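Side-chain contact in HTH-type transcriptional regulator cbl (Escherichia coli K12, PDB 2FYI), which is a LysR-type transcription factor that may act as an accessory regulator of the cys regulon, this chain being its cofactor-binding domain: residues 25-30 and 150-155. Sequence-based numbering, arbitrary orientation.
Sequences ARYSLP and VIKTYV
Tyr27 and Lys152 reach toward each other from opposite directions and bridge the two lobes of the LysR cofactor-binding domain, a periplasmic-binding-protein-like fold. Tyr27 sits at the end of helix 22-27, Lys152 on helix 148-157, and between the two segments the contact is made by their long side chains; the buried surface is just 59 Å².

The direct polar link is a weak hydrogen bond from Lys152 NZ to Tyr27 OH, 3.2 Å long. The phenol oxygen does the touching; the ammonium lies oblique to the ring, with Lys152 NZ farther from Tyr27 CZ, at 4.1 Å. Lysine suits this place because its chain runs extended beyond CG (chi3 -178°, chi4 175°), carrying the charge well clear of its helix. Its stronger partner is the carbonyl oxygen of Ser168.

Nonpolar support comes from the neighbouring residue: Arg26 CB lies 3.6 Å above the plane of the Tyr27 ring, over its centre. Tyrosine combines this flat hydrocarbon surface with a polar end that can accept the lysine N-H.

The same helices also face the second subunit, where Arg26 NE bonds to Thr153 OG1 of that chain and the Ala25 carbonyl to its Tyr154 OH. Within the chain, Arg26 NH1 and Lys152 NZ stand 5.1 Å apart and share the Asp149 carboxylate, which probably makes their closeness tolerable: Arg26 NH1 forms a salt bridge with Asp149 OD2, while Lys152 NZ makes a weak, long ion pair with the other oxygen, Asp149 OD1.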
loop_
_atom_site.group_PDB
_atom_site.type_symbol
_atom_site.label_atom_id
_atom_site.label_comp_id
_atom_site.label_asym_id
_atom_site.label_seq_id
_atom_site.Cartn_x
_atom_site.Cartn_y
_atom_site.Cartn_z
ATOM N N ALA A 25 9.338 4.105 -0.999
ATOM C CA ALA A 25 9.846 2.842 -0.572
ATOM C C ALA A 25 10.094 1.915 -1.783
ATOM O O ALA A 25 11.104 1.197 -1.845
ATOM C CB ALA A 25 8.903 2.248 0.410
ATOM N N ARG A 26 9.204 1.962 -2.764
ATOM C CA ARG A 26 9.345 1.086 -3.900
ATOM C C ARG A 26 10.188 1.624 -5.026
ATOM O O ARG A 26 10.906 0.878 -5.677
ATOM C CB ARG A 26 7.986 0.779 -4.482
ATOM C CG ARG A 26 7.144 0.044 -3.529
ATOM C CD ARG A 26 6.346 -0.951 -4.213
ATOM N NE ARG A 26 7.160 -2.031 -4.723
ATOM C CZ ARG A 26 6.711 -2.840 -5.678
ATOM N NH1 ARG A 26 5.489 -2.643 -6.181
ATOM N NH2 ARG A 26 7.458 -3.836 -6.120
ATOM N N TYR A 27 10.082 2.909 -5.305
ATOM C CA TYR A 27 10.574 3.393 -6.581
ATOM C C TYR A 27 11.780 4.312 -6.540
ATOM O O TYR A 27 12.366 4.617 -7.574
ATOM C CB TYR A 27 9.464 4.076 -7.365
ATOM C CG TYR A 27 8.247 3.222 -7.472
ATOM C CD1 TYR A 27 7.016 3.652 -6.977
ATOM C CD2 TYR A 27 8.334 1.962 -8.033
ATOM C CE1 TYR A 27 5.896 2.850 -7.044
ATOM C CE2 TYR A 27 7.233 1.160 -8.117
ATOM C CZ TYR A 27 6.012 1.599 -7.615
ATOM O OH TYR A 27 4.917 0.755 -7.729
ATOM N N SER A 28 12.166 4.776 -5.364
ATOM C CA SER A 28 13.350 5.667 -5.270
ATOM C C SER A 28 14.351 5.272 -4.202
ATOM O O SER A 28 15.535 5.394 -4.434
ATOM C CB SER A 28 12.950 7.107 -4.996
ATOM O OG SER A 28 11.814 7.449 -5.771
ATOM N N LEU A 29 13.896 4.821 -3.033
ATOM C CA LEU A 29 14.803 4.517 -1.950
ATOM C C LEU A 29 15.733 3.343 -2.161
ATOM O O LEU A 29 16.831 3.349 -1.625
ATOM C CB LEU A 29 14.051 4.287 -0.671
ATOM C CG LEU A 29 13.607 5.569 -0.018
ATOM C CD1 LEU A 29 12.528 5.227 0.998
ATOM C CD2 LEU A 29 14.779 6.251 0.642
ATOM N N PRO A 30 15.300 2.312 -2.899
ATOM C CA PRO A 30 16.142 1.131 -2.885
ATOM C C PRO A 30 17.581 1.462 -3.297
ATOM O O PRO A 30 18.544 1.014 -2.662
ATOM C CB PRO A 30 15.438 0.218 -3.887
ATOM C CG PRO A 30 14.029 0.640 -3.741
ATOM C CD PRO A 30 14.102 2.104 -3.719
ATOM N N VAL A 150 -2.053 -1.211 -6.551
ATOM C CA VAL A 150 -3.484 -1.353 -6.662
ATOM C C VAL A 150 -3.950 -0.713 -7.991
ATOM O O VAL A 150 -4.633 -1.364 -8.802
ATOM C CB VAL A 150 -4.183 -0.771 -5.442
ATOM C CG1 VAL A 150 -5.692 -0.742 -5.639
ATOM C CG2 VAL A 150 -3.854 -1.588 -4.263
ATOM N N ILE A 151 -3.547 0.526 -8.247
ATOM C CA ILE A 151 -3.887 1.129 -9.514
ATOM C C ILE A 151 -3.526 0.235 -10.682
ATOM O O ILE A 151 -4.345 0.048 -11.588
ATOM C CB ILE A 151 -3.255 2.498 -9.701
ATOM C CG1 ILE A 151 -3.663 3.419 -8.550
ATOM C CG2 ILE A 151 -3.737 3.136 -10.977
ATOM C CD1 ILE A 151 -2.952 4.763 -8.520
ATOM N N LYS A 152 -2.329 -0.340 -10.699
ATOM C CA LYS A 152 -1.983 -1.220 -11.845
ATOM C C LYS A 152 -2.972 -2.378 -12.015
ATOM O O LYS A 152 -3.415 -2.669 -13.127
ATOM C CB LYS A 152 -0.564 -1.774 -11.766
ATOM C CG LYS A 152 0.487 -0.748 -12.064
ATOM C CD LYS A 152 1.769 -1.087 -11.305
ATOM C CE LYS A 152 2.891 -0.058 -11.508
ATOM N NZ LYS A 152 4.064 -0.437 -10.608
ATOM N N THR A 153 -3.338 -3.020 -10.910
ATOM C CA THR A 153 -4.218 -4.168 -10.973
ATOM C C THR A 153 -5.554 -3.801 -11.606
ATOM O O THR A 153 -6.066 -4.558 -12.435
ATOM C CB THR A 153 -4.395 -4.756 -9.583
ATOM O OG1 THR A 153 -3.105 -5.164 -9.111
ATOM C CG2 THR A 153 -5.348 -5.936 -9.552
ATOM N N TYR A 154 -6.120 -2.643 -11.250
ATOM C CA TYR A 154 -7.480 -2.359 -11.692
ATOM C C TYR A 154 -7.522 -1.813 -13.113
ATOM O O TYR A 154 -8.545 -1.958 -13.813
ATOM C CB TYR A 154 -8.291 -1.567 -10.630
ATOM C CG TYR A 154 -8.655 -2.536 -9.579
ATOM C CD1 TYR A 154 -7.831 -2.737 -8.472
ATOM C CD2 TYR A 154 -9.717 -3.380 -9.763
ATOM C CE1 TYR A 154 -8.132 -3.726 -7.526
ATOM C CE2 TYR A 154 -10.013 -4.381 -8.844
ATOM C CZ TYR A 154 -9.228 -4.550 -7.726
ATOM O OH TYR A 154 -9.539 -5.571 -6.830
ATOM N N VAL A 155 -6.414 -1.220 -13.557
ATOM C CA VAL A 155 -6.349 -0.761 -14.936
ATOM C C VAL A 155 -6.250 -2.003 -15.804
ATOM O O VAL A 155 -6.933 -2.144 -16.822
ATOM C CB VAL A 155 -5.133 0.149 -15.180
ATOM C CG1 VAL A 155 -4.887 0.331 -16.669
ATOM C CG2 VAL A 155 -5.280 1.500 -14.434
#